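Local coordinates for protein AT-less polyketide synthase (Streptomyces platensis subsp. rosaceus, PDB 4TKT) that probably serves as a ketosynthase domain of the isomigrastatin assembly line, catalysing decarboxylative condensation that extends the growing polyketide chain, at residues 462-467 with 474-479; 509-514 with 522-527. All blocks are in the same frame, centred on the assembly; numbering follows the deposited sequence.

Contact 1: 462-467 with 474-479; sequences VVLSAF and ESAGRL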
ATOM      1  N   VAL A 462      -9.168 -26.725  -2.411  1.00 40.65           N
ATOM      2  CA  VAL A 462      -8.515 -25.495  -2.838  1.00 37.76           C
ATOM      3  C   VAL A 462      -9.161 -24.979  -4.117  1.00 37.21           C
ATOM      4  O   VAL A 462      -9.286 -25.708  -5.098  1.00 47.14           O
ATOM      5  CB  VAL A 462      -7.002 -25.705  -3.066  1.00 47.76           C
ATOM      6  CG1 VAL A 462      -6.366 -24.455  -3.656  1.00 37.85           C
ATOM      7  CG2 VAL A 462      -6.318 -26.089  -1.765  1.00 38.83           C
ATOM      8  N   VAL A 463      -9.563 -23.714  -4.100  1.00 38.81           N
ATOM      9  CA  VAL A 463     -10.332 -23.137  -5.196  1.00 39.53           C
ATOM     10  C   VAL A 463      -9.611 -21.934  -5.815  1.00 41.04           C
ATOM     11  O   VAL A 463      -8.930 -21.180  -5.120  1.00 47.28           O
ATOM     12  CB  VAL A 463     -11.746 -22.743  -4.701  1.00 39.75           C
ATOM     13  CG1 VAL A 463     -12.125 -21.329  -5.120  1.00 40.08           C
ATOM     14  CG2 VAL A 463     -12.771 -23.759  -5.166  1.00 36.16           C
ATOM     15  N   LEU A 464      -9.756 -21.773  -7.128  1.00 40.53           N
ATOM     16  CA  LEU A 464      -9.059 -20.722  -7.861  1.00 35.70           C
ATOM     17  C   LEU A 464      -9.872 -20.273  -9.073  1.00 35.47           C
ATOM     18  O   LEU A 464     -10.367 -21.104  -9.831  1.00 42.61           O
ATOM     19  CB  LEU A 464      -7.684 -21.220  -8.306  1.00 36.13           C
ATOM     20  CG  LEU A 464      -6.487 -20.279  -8.197  1.00 46.33           C
ATOM     21  CD1 LEU A 464      -6.335 -19.772  -6.773  1.00 50.72           C
ATOM     22  CD2 LEU A 464      -5.226 -20.999  -8.646  1.00 36.76           C
ATOM     23  N   SER A 465     -10.012 -18.964  -9.259  1.00 35.13           N
ATOM     24  CA  SER A 465     -10.741 -18.449 -10.418  1.00 38.80           C
ATOM     25  C   SER A 465     -10.136 -17.162 -10.980  1.00 40.57           C
ATOM     26  O   SER A 465      -9.462 -16.416 -10.271  1.00 35.96           O
ATOM     27  CB  SER A 465     -12.213 -18.218 -10.062  1.00 44.10           C
ATOM     28  OG  SER A 465     -12.347 -17.364  -8.940  1.00 46.95           O
ATOM     29  N   ALA A 466     -10.384 -16.911 -12.261  1.00 43.12           N
ATOM     30  CA  ALA A 466      -9.887 -15.709 -12.923  1.00 40.40           C
ATOM     31  C   ALA A 466     -10.766 -15.349 -14.117  1.00 42.38           C
ATOM     32  O   ALA A 466     -11.752 -16.029 -14.397  1.00 40.50           O
ATOM     33  CB  ALA A 466      -8.444 -15.897 -13.358  1.00 35.28           C
ATOM     34  N   PHE A 467     -10.394 -14.284 -14.821  1.00 35.08           N
ATOM     35  CA  PHE A 467     -11.217 -13.735 -15.895  1.00 48.85           C
ATOM     36  C   PHE A 467     -11.323 -14.678 -17.089  1.00 50.00           C
ATOM     37  O   PHE A 467     -12.410 -14.876 -17.634  1.00 55.32           O
ATOM     38  CB  PHE A 467     -10.659 -12.384 -16.349  1.00 53.88           C
ATOM     39  CG  PHE A 467     -11.635 -11.556 -17.136  1.00 54.51           C
ATOM     40  CD1 PHE A 467     -12.554 -10.745 -16.488  1.00 49.65           C
ATOM     41  CD2 PHE A 467     -11.627 -11.580 -18.523  1.00 56.09           C
ATOM     42  CE1 PHE A 467     -13.452  -9.976 -17.208  1.00 49.07           C
ATOM     43  CE2 PHE A 467     -12.523 -10.814 -19.251  1.00 53.89           C
ATOM     44  CZ  PHE A 467     -13.436 -10.011 -18.591  1.00 51.87           C
ATOM     45  N   GLU A 474      -2.237 -18.780 -14.981  1.00 38.91           N
ATOM     46  CA  GLU A 474      -1.259 -17.860 -14.422  1.00 42.63           C
ATOM     47  C   GLU A 474      -1.354 -17.831 -12.894  1.00 40.86           C
ATOM     48  O   GLU A 474      -0.338 -17.886 -12.201  1.00 40.86           O
ATOM     49  CB  GLU A 474      -1.463 -16.458 -15.003  1.00 52.28           C
ATOM     50  CG  GLU A 474      -0.460 -15.416 -14.532  1.00 72.27           C
ATOM     51  CD  GLU A 474       0.845 -15.448 -15.308  1.00 87.07           C
ATOM     52  OE1 GLU A 474       1.047 -16.389 -16.105  1.00 90.08           O
ATOM     53  OE2 GLU A 474       1.667 -14.525 -15.123  1.00 93.67           O
ATOM     54  N   SER A 475      -2.578 -17.752 -12.376  1.00 40.67           N
ATOM     55  CA  SER A 475      -2.811 -17.773 -10.933  1.00 44.78           C
ATOM     56  C   SER A 475      -2.292 -19.056 -10.300  1.00 47.87           C
ATOM     57  O   SER A 475      -1.715 -19.034  -9.212  1.00 46.29           O
ATOM     58  CB  SER A 475      -4.300 -17.620 -10.617  1.00 52.36           C
ATOM     59  OG  SER A 475      -4.786 -16.349 -11.006  1.00 59.78           O
ATOM     60  N   ALA A 476      -2.506 -20.175 -10.987  1.00 44.65           N
ATOM     61  CA  ALA A 476      -2.066 -21.473 -10.493  1.00 44.16           C
ATOM     62  C   ALA A 476      -0.550 -21.506 -10.367  1.00 47.17           C
ATOM     63  O   ALA A 476      -0.005 -22.050  -9.406  1.00 45.62           O
ATOM     64  CB  ALA A 476      -2.553 -22.588 -11.408  1.00 38.42           C
ATOM     65  N   GLY A 477       0.127 -20.911 -11.342  1.00 39.14           N
ATOM     66  CA  GLY A 477       1.574 -20.849 -11.331  1.00 42.09           C
ATOM     67  C   GLY A 477       2.109 -19.998 -10.197  1.00 43.68           C
ATOM     68  O   GLY A 477       3.058 -20.386  -9.515  1.00 47.36           O
ATOM     69  N   ARG A 478       1.500 -18.834  -9.988  1.00 44.16           N
ATOM     70  CA  ARG A 478       1.979 -17.908  -8.967  1.00 42.87           C
ATOM     71  C   ARG A 478       1.687 -18.441  -7.566  1.00 46.56           C
ATOM     72  O   ARG A 478       2.456 -18.205  -6.634  1.00 47.61           O
ATOM     73  CB  ARG A 478       1.354 -16.522  -9.162  1.00 39.06           C
ATOM     74  CG  ARG A 478       1.583 -15.940 -10.553  1.00 50.72           C
ATOM     75  CD  ARG A 478       1.889 -14.441 -10.533  1.00 62.83           C
ATOM     76  NE  ARG A 478       0.733 -13.624 -10.171  1.00 68.65           N
ATOM     77  CZ  ARG A 478       0.682 -12.828  -9.107  1.00 71.13           C
ATOM     78  NH1 ARG A 478       1.727 -12.734  -8.294  1.00 75.70           N
ATOM     79  NH2 ARG A 478      -0.411 -12.121  -8.856  1.00 65.52           N
ATOM     80  N   LEU A 479       0.582 -19.166  -7.422  1.00 38.56           N
ATOM     81  CA  LEU A 479       0.246 -19.787  -6.146  1.00 38.63           C
ATOM     82  C   LEU A 479       1.173 -20.966  -5.880  1.00 46.58           C
ATOM     83  O   LEU A 479       1.591 -21.201  -4.746  1.00 47.62           O
ATOM     84  CB  LEU A 479      -1.213 -20.244  -6.132  1.00 38.10           C
ATOM     85  CG  LEU A 479      -1.683 -20.959  -4.863  1.00 38.23           C
ATOM     86  CD1 LEU A 479      -1.496 -20.069  -3.648  1.00 38.14           C
ATOM     87  CD2 LEU A 479      -3.134 -21.390  -4.991  1.00 37.76           C
TER
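Leu-464 is the side chain on which strand 462-466 meets helix 474-479. Its two methyls divide the work. Leu-464 CD2 lies against the helix backbone, 3.7 Å from the N of Ala-476, and also comes within 4.0 Å of Ser-475 CB, while Leu-464 CD1 reaches along the helix to the CD2 methyl of Leu-479, again at 4.0 Å. Small residues at 475 and 476 let a branched leucine come this close to the main chain; Ala-476 CB stands 4.2 Å from Leu-464 CD2. Leu-479 swings its CG anti to the backbone N (chi1 178°), which carries a methyl up to the strand, where the two leucines meet at a slant. Helix 493-502 closes this apolar end, with Leu-500 touching both.

Strand 460-466 is an edge strand of the three-stranded antiparallel sheet in the RhiE-like KS-MAT linker domain, and helix 469-482, which follows it directly, folds back across one sheet face; strand 462-466 and helix segment 474-479 run at 133° to each other. Alternation along the strand turns Val-462, Leu-464 and Ala-466 to this helix and Val-463 and Ser-465 to the other face.

Toward Ala-466 the packing thins. Ala-466 CB is 4.4 Å from Ser-475 OG, and Tyr-605 and Pro-606 of a later loop border this end. Ser-475, partly exposed, suits the margin: its hydroxyl is turned back beside its own backbone N (chi1 -66°) and hydrogen-bonds Arg-471 O one turn earlier. Glu-474 and Arg-478, also partly exposed, keep their charged groups clear of the strand and touch Pro-606 instead.

Contact 2: 509-514 with 522-527; sequences ARFAVA and VDALDA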
ATOM      1  N   ALA A 509     -13.457 -18.460 -15.374  1.00 42.27           N
ATOM      2  CA  ALA A 509     -12.602 -19.639 -15.457  1.00 41.44           C
ATOM      3  C   ALA A 509     -12.259 -20.130 -14.059  1.00 38.57           C
ATOM      4  O   ALA A 509     -11.727 -19.374 -13.247  1.00 35.54           O
ATOM      5  CB  ALA A 509     -11.339 -19.331 -16.243  1.00 43.79           C
ATOM      6  N   ARG A 510     -12.559 -21.395 -13.780  1.00 35.97           N
ATOM      7  CA  ARG A 510     -12.445 -21.913 -12.422  1.00 35.86           C
ATOM      8  C   ARG A 510     -11.582 -23.165 -12.307  1.00 46.54           C
ATOM      9  O   ARG A 510     -11.419 -23.923 -13.263  1.00 47.78           O
ATOM     10  CB  ARG A 510     -13.838 -22.197 -11.861  1.00 38.79           C
ATOM     11  CG  ARG A 510     -14.736 -20.974 -11.837  1.00 35.48           C
ATOM     12  CD  ARG A 510     -16.076 -21.257 -11.184  1.00 35.48           C
ATOM     13  NE  ARG A 510     -16.857 -20.033 -11.048  1.00 43.61           N
ATOM     14  CZ  ARG A 510     -18.033 -19.956 -10.436  1.00 44.73           C
ATOM     15  NH1 ARG A 510     -18.575 -21.039  -9.899  1.00 35.54           N
ATOM     16  NH2 ARG A 510     -18.666 -18.795 -10.361  1.00 35.20           N
ATOM     17  N   PHE A 511     -11.032 -23.368 -11.115  1.00 45.61           N
ATOM     18  CA  PHE A 511     -10.207 -24.531 -10.822  1.00 43.69           C
ATOM     19  C   PHE A 511     -10.387 -24.951  -9.368  1.00 41.04           C
ATOM     20  O   PHE A 511     -10.261 -24.134  -8.458  1.00 42.95           O
ATOM     21  CB  PHE A 511      -8.733 -24.235 -11.111  1.00 39.22           C
ATOM     22  CG  PHE A 511      -7.807 -25.359 -10.746  1.00 37.34           C
ATOM     23  CD1 PHE A 511      -7.681 -26.465 -11.571  1.00 38.55           C
ATOM     24  CD2 PHE A 511      -7.059 -25.309  -9.582  1.00 39.39           C
ATOM     25  CE1 PHE A 511      -6.828 -27.501 -11.241  1.00 38.26           C
ATOM     26  CE2 PHE A 511      -6.204 -26.344  -9.244  1.00 45.97           C
ATOM     27  CZ  PHE A 511      -6.088 -27.442 -10.076  1.00 43.32           C
ATOM     28  N   ALA A 512     -10.690 -26.226  -9.154  1.00 40.37           N
ATOM     29  CA  ALA A 512     -10.860 -26.748  -7.805  1.00 37.03           C
ATOM     30  C   ALA A 512     -10.163 -28.093  -7.655  1.00 37.55           C
ATOM     31  O   ALA A 512     -10.189 -28.919  -8.565  1.00 39.32           O
ATOM     32  CB  ALA A 512     -12.334 -26.872  -7.465  1.00 36.86           C
ATOM     33  N   VAL A 513      -9.535 -28.307  -6.504  1.00 37.85           N
ATOM     34  CA  VAL A 513      -8.843 -29.563  -6.245  1.00 38.45           C
ATOM     35  C   VAL A 513      -8.916 -29.946  -4.768  1.00 38.77           C
ATOM     36  O   VAL A 513      -8.692 -29.117  -3.884  1.00 39.24           O
ATOM     37  CB  VAL A 513      -7.363 -29.491  -6.694  1.00 44.98           C
ATOM     38  CG1 VAL A 513      -6.665 -28.286  -6.080  1.00 43.05           C
ATOM     39  CG2 VAL A 513      -6.631 -30.780  -6.354  1.00 45.30           C
ATOM     40  N   ALA A 514      -9.250 -31.208  -4.509  1.00 44.03           N
ATOM     41  CA  ALA A 514      -9.293 -31.730  -3.149  1.00 46.04           C
ATOM     42  C   ALA A 514      -7.955 -32.364  -2.773  1.00 51.39           C
ATOM     43  O   ALA A 514      -7.543 -33.356  -3.370  1.00 51.46           O
ATOM     44  CB  ALA A 514     -10.419 -32.738  -3.006  1.00 39.73           C
ATOM     45  N   VAL A 522       0.713 -28.590  -4.669  1.00 43.90           N
ATOM     46  CA  VAL A 522       1.702 -28.009  -5.569  1.00 46.32           C
ATOM     47  C   VAL A 522       1.705 -28.733  -6.916  1.00 49.36           C
ATOM     48  O   VAL A 522       1.777 -28.097  -7.968  1.00 52.44           O
ATOM     49  CB  VAL A 522       3.118 -28.051  -4.953  1.00 44.96           C
ATOM     50  CG1 VAL A 522       4.156 -27.552  -5.949  1.00 40.16           C
ATOM     51  CG2 VAL A 522       3.164 -27.225  -3.681  1.00 40.78           C
ATOM     52  N   ASP A 523       1.613 -30.058  -6.879  1.00 49.77           N
ATOM     53  CA  ASP A 523       1.569 -30.856  -8.103  1.00 50.79           C
ATOM     54  C   ASP A 523       0.346 -30.523  -8.945  1.00 41.17           C
ATOM     55  O   ASP A 523       0.437 -30.413 -10.166  1.00 39.30           O
ATOM     56  CB  ASP A 523       1.574 -32.352  -7.783  1.00 64.49           C
ATOM     57  CG  ASP A 523       2.924 -32.845  -7.305  1.00 75.84           C
ATOM     58  OD1 ASP A 523       3.900 -32.066  -7.369  1.00 78.31           O
ATOM     59  OD2 ASP A 523       3.008 -34.016  -6.879  1.00 81.01           O
ATOM     60  N   ALA A 524      -0.799 -30.372  -8.287  1.00 39.11           N
ATOM     61  CA  ALA A 524      -2.040 -30.059  -8.983  1.00 38.42           C
ATOM     62  C   ALA A 524      -1.973 -28.669  -9.605  1.00 42.08           C
ATOM     63  O   ALA A 524      -2.399 -28.470 -10.743  1.00 44.26           O
ATOM     64  CB  ALA A 524      -3.221 -30.163  -8.033  1.00 45.78           C
ATOM     65  N   LEU A 525      -1.431 -27.716  -8.853  1.00 37.32           N
ATOM     66  CA  LEU A 525      -1.275 -26.345  -9.330  1.00 36.48           C
ATOM     67  C   LEU A 525      -0.327 -26.278 -10.518  1.00 43.13           C
ATOM     68  O   LEU A 525      -0.580 -25.559 -11.484  1.00 45.36           O
ATOM     69  CB  LEU A 525      -0.771 -25.442  -8.205  1.00 36.54           C
ATOM     70  CG  LEU A 525      -1.776 -25.204  -7.079  1.00 42.83           C
ATOM     71  CD1 LEU A 525      -1.130 -24.480  -5.907  1.00 36.97           C
ATOM     72  CD2 LEU A 525      -2.979 -24.432  -7.601  1.00 35.91           C
ATOM     73  N   ASP A 526       0.764 -27.033 -10.442  1.00 42.07           N
ATOM     74  CA  ASP A 526       1.735 -27.079 -11.526  1.00 45.33           C
ATOM     75  C   ASP A 526       1.106 -27.662 -12.787  1.00 43.94           C
ATOM     76  O   ASP A 526       1.354 -27.183 -13.894  1.00 46.61           O
ATOM     77  CB  ASP A 526       2.960 -27.900 -11.119  1.00 49.99           C
ATOM     78  CG  ASP A 526       4.142 -27.679 -12.044  1.00 57.56           C
ATOM     79  OD1 ASP A 526       4.318 -26.540 -12.523  1.00 57.78           O
ATOM     80  OD2 ASP A 526       4.897 -28.643 -12.289  1.00 62.73           O
ATOM     81  N   ALA A 527       0.286 -28.692 -12.609  1.00 43.56           N
ATOM     82  CA  ALA A 527      -0.386 -29.342 -13.728  1.00 42.77           C
ATOM     83  C   ALA A 527      -1.341 -28.378 -14.420  1.00 45.12           C
ATOM     84  O   ALA A 527      -1.362 -28.284 -15.647  1.00 52.22           O
ATOM     85  CB  ALA A 527      -1.130 -30.577 -13.254  1.00 41.74           C
TER
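With chi1 at 176°, CG of Phe-511 lies anti to the backbone N and the ring extends from strand 509-514 toward helix 522-527; in Val-513, two residues on, it is CG2 that takes the anti place and reaches the helix. Leu-525 approaches from the helix: its CG lies beside its own backbone N (chi1 -69°), and CD1 continues the chain while the other methyl, Leu-525 CD2, turns off it to 4.1 Å from Phe-511 CE2. Ala-524, one residue earlier, meets both strand side chains: Ala-524 CB is 3.9 Å from Val-513 CG2 and 4.4 Å from Phe-511 CZ. The small alanine suits the place where helix and strand come closest, the CA atoms of Val-513 and Ala-524 being 7.4 Å apart. The two segments run nearly antiparallel, at 154°, as expected of a helix returning over the sheet after a short turn. Asp-526, on the outer side, forms a salt bridge with Arg-480 of helix 469-482. Phe-511 CZ also lies 3.9 Å from Ala-524 O, oblique to the ring and in van der Waals contact only. All side-chain-to-side-chain contacts here are apolar and buried, which implies that shape and the exclusion of water, rather than directed polar bonds, hold this helix to its strand.

In the fold
Contacts 1 and 2 are successive strand-helix units of one linker domain, their centres about 8 Å apart. Their strands are antiparallel neighbours in the same sheet, joined by probable hydrogen bonds from Phe-511 N to Leu-464 O (2.7 Å) and from Val-462 N to Val-513 O (2.8 Å). Their helices lie side by side on one face of that sheet: Ala-476 CB packs 3.6 Å from Leu-525 O, and Leu-479 touches Leu-525, so a leucine of each helix joins the two contacts. Helix 573-580 covers Ala-512 on the opposite face. The centres of contacts 1 and 2 lie about 22 and 29 Å from the chain centre, in a domain beside the large mixed sheet of the ketosynthase.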